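Local coordinates for chitin oligosaccahride binding protein NagB1 (Paenibacillus sp. FPU-7, PDB 7EHP) that binds short chitin oligosaccharides such as N,N'-diacetylchitobiose, probably as the extracellular solute-binding component of a sugar uptake system, at residues S162-L172 with L365-I373; Q229-A237 with K255-G263. One frame throughout, in Å; residues are numbered along the deposited sequence.

Contact 1 of 2, residues S162-L172 with L365-I373; sequences SSDGWVANMML and LEMCMQELI. With NAG (2-acetamido-2-deoxy-beta-D-glucopyranose), chain C.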
# COMPACT_ATOMS: atom_id res chain seq x y z
N SER A 162 -8.86 11.17 -5.68
CA SER A 162 -8.31 10.44 -6.82
C SER A 162 -7.43 11.27 -7.74
O SER A 162 -7.11 10.81 -8.85
CB SER A 162 -9.44 9.82 -7.65
OG SER A 162 -10.29 10.84 -8.15
N SER A 163 -6.98 12.45 -7.33
CA SER A 163 -5.96 13.16 -8.10
C SER A 163 -4.68 12.32 -8.23
O SER A 163 -4.04 12.30 -9.29
CB SER A 163 -5.66 14.51 -7.45
OG SER A 163 -4.79 15.26 -8.28
N ASP A 164 -4.28 11.63 -7.16
CA ASP A 164 -3.22 10.64 -7.26
C ASP A 164 -3.84 9.32 -7.72
O ASP A 164 -4.66 8.73 -7.02
CB ASP A 164 -2.49 10.48 -5.93
CG ASP A 164 -2.01 11.82 -5.37
OD1 ASP A 164 -1.49 12.63 -6.17
OD2 ASP A 164 -2.16 12.07 -4.16
N GLY A 165 -3.46 8.86 -8.91
CA GLY A 165 -4.23 7.81 -9.55
C GLY A 165 -4.23 6.50 -8.79
O GLY A 165 -5.23 5.77 -8.81
N TRP A 166 -3.12 6.17 -8.12
CA TRP A 166 -3.02 4.88 -7.45
C TRP A 166 -4.07 4.74 -6.35
O TRP A 166 -4.46 3.62 -6.00
CB TRP A 166 -1.60 4.69 -6.88
CG TRP A 166 -1.32 5.57 -5.69
CD1 TRP A 166 -0.81 6.85 -5.71
CD2 TRP A 166 -1.54 5.24 -4.32
NE1 TRP A 166 -0.72 7.33 -4.42
CE2 TRP A 166 -1.16 6.36 -3.55
CE3 TRP A 166 -2.02 4.10 -3.66
CZ2 TRP A 166 -1.24 6.37 -2.15
CZ3 TRP A 166 -2.10 4.11 -2.27
CH2 TRP A 166 -1.72 5.24 -1.54
N VAL A 167 -4.53 5.87 -5.79
CA VAL A 167 -5.51 5.82 -4.70
C VAL A 167 -6.81 5.17 -5.17
O VAL A 167 -7.44 4.40 -4.43
CB VAL A 167 -5.76 7.23 -4.14
CG1 VAL A 167 -6.78 7.19 -3.03
CG2 VAL A 167 -4.45 7.86 -3.65
N ALA A 168 -7.23 5.49 -6.39
CA ALA A 168 -8.49 4.96 -6.91
C ALA A 168 -8.43 3.44 -7.09
O ALA A 168 -9.46 2.77 -7.02
CB ALA A 168 -8.83 5.65 -8.24
N ASN A 169 -7.23 2.90 -7.28
CA ASN A 169 -7.08 1.47 -7.53
C ASN A 169 -7.14 0.63 -6.27
O ASN A 169 -7.23 -0.60 -6.37
CB ASN A 169 -5.77 1.23 -8.28
CG ASN A 169 -5.85 1.69 -9.71
OD1 ASN A 169 -6.96 1.92 -10.21
ND2 ASN A 169 -4.72 1.84 -10.36
N MET A 170 -7.14 1.25 -5.09
CA MET A 170 -7.11 0.49 -3.84
C MET A 170 -8.43 -0.27 -3.70
O MET A 170 -8.47 -1.50 -3.79
CB MET A 170 -6.86 1.43 -2.66
CG MET A 170 -5.35 1.57 -2.36
SD MET A 170 -4.96 2.41 -0.81
CE MET A 170 -5.72 4.03 -0.98
N MET A 171 -9.54 0.46 -3.54
CA MET A 171 -10.83 -0.24 -3.43
C MET A 171 -11.14 -1.04 -4.69
O MET A 171 -11.78 -2.10 -4.61
CB MET A 171 -11.95 0.75 -3.13
CG MET A 171 -13.25 0.03 -2.83
SD MET A 171 -14.74 1.02 -2.91
CE MET A 171 -14.55 2.08 -1.49
N LEU A 172 -10.68 -0.57 -5.84
CA LEU A 172 -10.91 -1.30 -7.08
C LEU A 172 -10.27 -2.67 -7.01
O LEU A 172 -10.84 -3.65 -7.50
CB LEU A 172 -10.40 -0.50 -8.28
CG LEU A 172 -10.52 -1.05 -9.70
CD1 LEU A 172 -12.00 -1.13 -10.16
CD2 LEU A 172 -9.70 -0.21 -10.67
N LEU A 365 -4.19 1.55 -15.87
CA LEU A 365 -5.35 1.43 -14.99
C LEU A 365 -5.60 2.74 -14.26
O LEU A 365 -6.75 3.18 -14.15
CB LEU A 365 -5.17 0.29 -14.00
CG LEU A 365 -6.38 0.05 -13.11
CD1 LEU A 365 -7.61 -0.28 -13.99
CD2 LEU A 365 -6.12 -1.06 -12.09
N GLU A 366 -4.54 3.38 -13.76
CA GLU A 366 -4.67 4.69 -13.11
C GLU A 366 -5.35 5.70 -14.03
O GLU A 366 -6.35 6.32 -13.66
CB GLU A 366 -3.30 5.21 -12.68
CG GLU A 366 -2.79 4.62 -11.40
CD GLU A 366 -1.30 4.81 -11.21
OE1 GLU A 366 -0.78 4.33 -10.19
OE2 GLU A 366 -0.64 5.42 -12.07
N MET A 367 -4.82 5.85 -15.24
CA MET A 367 -5.38 6.85 -16.14
C MET A 367 -6.80 6.50 -16.55
O MET A 367 -7.66 7.38 -16.64
CB MET A 367 -4.48 7.01 -17.36
CG MET A 367 -2.99 7.17 -17.00
SD MET A 367 -1.91 7.45 -18.42
CE MET A 367 -1.64 5.78 -19.03
N CYS A 368 -7.06 5.21 -16.80
CA CYS A 368 -8.41 4.78 -17.17
C CYS A 368 -9.40 5.04 -16.05
O CYS A 368 -10.53 5.46 -16.31
CB CYS A 368 -8.40 3.30 -17.54
SG CYS A 368 -7.81 3.03 -19.21
N MET A 369 -9.01 4.81 -14.80
CA MET A 369 -9.95 5.03 -13.70
C MET A 369 -10.24 6.51 -13.47
O MET A 369 -11.36 6.86 -13.10
CB MET A 369 -9.44 4.39 -12.42
CG MET A 369 -9.41 2.86 -12.48
SD MET A 369 -10.99 2.11 -12.98
CE MET A 369 -11.98 2.39 -11.52
N GLN A 370 -9.27 7.38 -13.71
CA GLN A 370 -9.58 8.81 -13.61
C GLN A 370 -10.56 9.24 -14.69
O GLN A 370 -11.45 10.06 -14.44
CB GLN A 370 -8.29 9.63 -13.66
CG GLN A 370 -7.55 9.53 -12.34
CD GLN A 370 -6.16 10.05 -12.43
OE1 GLN A 370 -5.58 10.07 -13.51
NE2 GLN A 370 -5.60 10.48 -11.31
N GLU A 371 -10.43 8.67 -15.89
CA GLU A 371 -11.44 8.91 -16.93
C GLU A 371 -12.79 8.35 -16.53
O GLU A 371 -13.83 8.99 -16.74
CB GLU A 371 -10.98 8.30 -18.26
CG GLU A 371 -9.71 8.93 -18.83
CD GLU A 371 -9.83 10.44 -18.98
OE1 GLU A 371 -10.55 10.86 -19.91
OE2 GLU A 371 -9.23 11.19 -18.17
N LEU A 372 -12.81 7.15 -15.92
CA LEU A 372 -14.09 6.60 -15.48
C LEU A 372 -14.71 7.45 -14.38
O LEU A 372 -15.91 7.70 -14.38
CB LEU A 372 -13.93 5.16 -14.99
CG LEU A 372 -15.22 4.49 -14.49
CD1 LEU A 372 -16.16 4.13 -15.62
CD2 LEU A 372 -14.91 3.26 -13.63
N ILE A 373 -13.89 7.90 -13.43
CA ILE A 373 -14.39 8.75 -12.36
C ILE A 373 -14.89 10.07 -12.93
O ILE A 373 -15.90 10.62 -12.46
CB ILE A 373 -13.29 8.96 -11.30
CG1 ILE A 373 -12.99 7.64 -10.57
CG2 ILE A 373 -13.71 10.05 -10.31
CD1 ILE A 373 -11.66 7.64 -9.75
C1 NAG C . 1.27 1.96 -1.33
C2 NAG C . 1.48 2.04 -2.84
C3 NAG C . 0.48 1.14 -3.56
C4 NAG C . 0.58 -0.28 -3.03
C5 NAG C . 0.41 -0.28 -1.51
C6 NAG C . 0.59 -1.65 -0.89
C7 NAG C . 2.42 3.98 -4.01
C8 NAG C . 2.18 5.38 -4.46
N2 NAG C . 1.42 3.41 -3.33
O3 NAG C . 0.76 1.16 -4.95
O4 NAG C . -0.43 -1.10 -3.60
O5 NAG C . 1.37 0.59 -0.89
O6 NAG C . 1.82 -2.25 -1.27
O7 NAG C . 3.47 3.39 -4.26
O HOH W 1 -2.26 2.00 -9.27
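Gln370 reaches across to the loop that leads into helix 165-180, and its NE2 donates to Ser162 O at 2.9 Å, almost straight and in the carbonyl plane. Helices 165-172 and 365-373 of this periplasmic-binding-protein fold cross at 84°. At Gly165 a CB would clash with Glu366. Glu366, extended beyond CG, lays its CG against Gly165 C and brings OE1 beside Trp166 CB, while Arg362 holds OE1 in a salt bridge. Trp166 CG lies between backbone N and carbonyl carbon (chi1 72°), which turns the indole away from helix 365-373 and into the glycan pocket. One indole face carries the acetamido group of the sugar, with NAG N2 3.5 Å above the plane; Val167 CG2 backs the other. With an alanine here, the acetamido group would probably lose its flat platform and a gap would open over Val167. Farther along, Met369, bent at chi2 and chi3, meets Leu172 tip to tip, Met369 SD 3.5 Å from Leu172 CD2. Asn169 OD1, buried without a polar partner, rests on Leu365 CG and Met369 CG, whereas Asn169 ND2 donates to a water 2.7 Å away that itself donates to Glu366 OE1.

Contact 2 of 2, residues Q229-A237 with K255-G263; sequences QYAFREGRA and KTKIAEDIG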
# COMPACT_ATOMS: atom_id res chain seq x y z
N GLN A 229 -8.01 11.41 3.82
CA GLN A 229 -7.73 11.18 5.22
C GLN A 229 -8.18 12.36 6.06
O GLN A 229 -8.67 12.18 7.19
CB GLN A 229 -6.24 10.89 5.40
CG GLN A 229 -5.84 9.57 4.71
CD GLN A 229 -4.35 9.29 4.71
OE1 GLN A 229 -3.54 10.11 5.14
NE2 GLN A 229 -3.98 8.10 4.25
N TYR A 230 -8.05 13.58 5.54
CA TYR A 230 -8.63 14.72 6.24
C TYR A 230 -10.13 14.51 6.43
O TYR A 230 -10.64 14.62 7.56
CB TYR A 230 -8.39 16.02 5.47
CG TYR A 230 -6.96 16.40 5.14
CD1 TYR A 230 -5.88 15.96 5.91
CD2 TYR A 230 -6.71 17.25 4.07
CE1 TYR A 230 -4.56 16.37 5.58
CE2 TYR A 230 -5.41 17.65 3.74
CZ TYR A 230 -4.35 17.21 4.48
OH TYR A 230 -3.10 17.64 4.10
N ALA A 231 -10.85 14.19 5.35
CA ALA A 231 -12.31 14.09 5.42
C ALA A 231 -12.73 13.07 6.45
O ALA A 231 -13.61 13.33 7.27
CB ALA A 231 -12.90 13.74 4.05
N PHE A 232 -12.08 11.90 6.44
CA PHE A 232 -12.42 10.87 7.41
C PHE A 232 -12.08 11.30 8.83
O PHE A 232 -12.90 11.16 9.75
CB PHE A 232 -11.72 9.56 7.06
CG PHE A 232 -12.05 8.45 7.99
CD1 PHE A 232 -13.34 7.93 8.04
CD2 PHE A 232 -11.08 7.93 8.85
CE1 PHE A 232 -13.67 6.90 8.91
CE2 PHE A 232 -11.39 6.91 9.73
CZ PHE A 232 -12.69 6.39 9.76
N ARG A 233 -10.86 11.79 9.06
CA ARG A 233 -10.48 12.07 10.44
C ARG A 233 -11.21 13.29 11.00
O ARG A 233 -11.35 13.42 12.22
CB ARG A 233 -8.96 12.22 10.56
CG ARG A 233 -8.42 13.63 10.40
CD ARG A 233 -6.88 13.61 10.40
NE ARG A 233 -6.34 14.92 10.04
CZ ARG A 233 -5.15 15.11 9.49
NH1 ARG A 233 -4.35 14.08 9.22
NH2 ARG A 233 -4.76 16.34 9.20
N GLU A 234 -11.68 14.18 10.14
CA GLU A 234 -12.46 15.33 10.58
C GLU A 234 -13.96 15.01 10.67
O GLU A 234 -14.76 15.93 10.87
CB GLU A 234 -12.21 16.52 9.65
CG GLU A 234 -10.81 17.14 9.83
CD GLU A 234 -10.33 18.03 8.66
OE1 GLU A 234 -11.14 18.40 7.77
OE2 GLU A 234 -9.12 18.36 8.63
N GLY A 235 -14.35 13.75 10.55
CA GLY A 235 -15.72 13.35 10.80
C GLY A 235 -16.72 13.65 9.72
O GLY A 235 -17.93 13.62 9.97
N ARG A 236 -16.27 13.95 8.50
CA ARG A 236 -17.19 14.25 7.41
C ARG A 236 -17.59 13.03 6.61
O ARG A 236 -18.54 13.10 5.83
CB ARG A 236 -16.59 15.31 6.48
CG ARG A 236 -16.29 16.60 7.19
CD ARG A 236 -15.89 17.69 6.24
NE ARG A 236 -14.44 17.81 6.15
CZ ARG A 236 -13.75 17.47 5.07
NH1 ARG A 236 -14.41 16.99 4.02
NH2 ARG A 236 -12.43 17.61 5.05
N ALA A 237 -16.88 11.92 6.77
CA ALA A 237 -17.18 10.71 6.02
C ALA A 237 -17.35 9.55 6.99
O ALA A 237 -16.62 9.46 7.98
CB ALA A 237 -16.06 10.39 5.02
N LYS A 255 -5.71 17.07 15.87
CA LYS A 255 -6.14 16.97 14.49
C LYS A 255 -7.43 16.19 14.33
O LYS A 255 -8.24 16.49 13.45
CB LYS A 255 -5.09 16.25 13.65
CG LYS A 255 -3.85 17.02 13.38
CD LYS A 255 -2.89 16.08 12.72
CE LYS A 255 -1.56 16.73 12.50
NZ LYS A 255 -0.47 15.74 12.37
N THR A 256 -7.62 15.20 15.19
CA THR A 256 -8.59 14.13 15.01
C THR A 256 -9.72 14.32 16.00
O THR A 256 -9.53 14.16 17.22
CB THR A 256 -7.91 12.78 15.18
OG1 THR A 256 -6.81 12.68 14.26
CG2 THR A 256 -8.91 11.64 14.97
N LYS A 257 -10.90 14.66 15.49
CA LYS A 257 -12.11 14.69 16.31
C LYS A 257 -12.38 13.34 16.94
O LYS A 257 -12.70 13.24 18.13
CB LYS A 257 -13.30 15.10 15.46
CG LYS A 257 -13.15 16.45 14.79
CD LYS A 257 -14.31 16.72 13.84
CE LYS A 257 -14.19 18.12 13.23
NZ LYS A 257 -12.96 18.26 12.41
N ILE A 258 -12.21 12.28 16.15
CA ILE A 258 -12.91 11.01 16.33
C ILE A 258 -11.93 9.87 16.61
O ILE A 258 -12.12 8.75 16.12
CB ILE A 258 -13.75 10.74 15.06
CG1 ILE A 258 -12.82 10.67 13.85
CG2 ILE A 258 -14.80 11.83 14.86
CD1 ILE A 258 -13.38 9.91 12.67
N ALA A 259 -10.91 10.13 17.43
CA ALA A 259 -9.78 9.21 17.53
C ALA A 259 -10.19 7.83 18.07
O ALA A 259 -9.86 6.80 17.47
CB ALA A 259 -8.69 9.83 18.41
N GLU A 260 -10.90 7.79 19.20
CA GLU A 260 -11.19 6.48 19.80
C GLU A 260 -12.32 5.75 19.09
O GLU A 260 -12.38 4.52 19.13
CB GLU A 260 -11.51 6.63 21.29
CG GLU A 260 -11.39 5.34 22.11
CD GLU A 260 -10.01 4.67 22.05
OE1 GLU A 260 -9.92 3.51 22.52
OE2 GLU A 260 -9.03 5.28 21.57
N ASP A 261 -13.24 6.46 18.46
CA ASP A 261 -14.31 5.77 17.76
C ASP A 261 -13.97 5.50 16.29
O ASP A 261 -14.88 5.37 15.45
CB ASP A 261 -15.63 6.53 17.93
CG ASP A 261 -15.49 8.02 17.70
OD1 ASP A 261 -14.81 8.40 16.74
OD2 ASP A 261 -16.04 8.80 18.51
N ILE A 262 -12.67 5.38 15.96
CA ILE A 262 -12.23 4.94 14.63
C ILE A 262 -12.05 3.43 14.64
O ILE A 262 -11.36 2.89 15.51
CB ILE A 262 -10.93 5.64 14.20
CG1 ILE A 262 -11.21 7.06 13.72
CG2 ILE A 262 -10.28 4.87 13.05
CD1 ILE A 262 -9.96 7.89 13.48
N GLY A 263 -12.67 2.75 13.67
CA GLY A 263 -12.52 1.31 13.54
C GLY A 263 -12.12 0.87 12.14
O GLY A 263 -11.81 1.70 11.27
O HOH W 2 -7.56 17.73 10.41
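Arg233, on the last turn of helix 225-233, crosses Lys255 obliquely and Thr256 at about a right angle, and shows how a helix end can be joined to a loop farther along the chain with no clear direct hydrogen bond between them. From CB the chain extends to NE: Arg233 CG passes Lys255 O at 4.2 Å. Next, Arg233 CD lies 4.0 Å from Thr256 OG1, and NE faces Lys255 CB while donating to a water. The guanidinium is sandwiched, Tyr230 CD1 over one face and Lys255 CD over the other, 3.9 Å above the plane. At the tip, NH1 bonds Ala249 O and forms a salt bridge with Asp13, whose carboxylate also takes Lys255 NZ and probably offsets the two like charges. Beyond Arg233 the helix closes in a Schellman motif, with Gly235 at C-prime (phi 78°). Lys257 lies across this end, its CD 3.1 Å from Glu234 O. Ile258, with CG1 between backbone N and carbonyl carbon (chi1 60°), directs CD1 to within 3.2 Å of Phe232 O. Ile262 CG1 meets Phe232 CE2 obliquely at 4.0 Å. Around them, Phe232 and Ile258 touch strand 109-125, Ala231 and Ala237 strand 156-159, and Ile262 helix 336-344.

Overall arrangement
The two contacts differ in their relation to the ligand: contact 1 lies at the glycan pocket and contact 2 away from it. Contact 1 joins segments 193 residues apart, and contact 2, whose segments are 18 residues apart, falls within that span. Their centres lie 23 Å apart and they do not touch, the nearest atoms being about 7 Å apart. Helix 225-233 relates them: Tyr225 at its start meets the Trp166 ring edge-to-face, and its far end forms contact 2. The Trp166 side chain is also about 4 Å from another bound NAG, whereas the Arg233 side chain stays about 13 Å from a bound NAG. Ser283 and Asp354 hydrogen-bond the NAG beside Trp166.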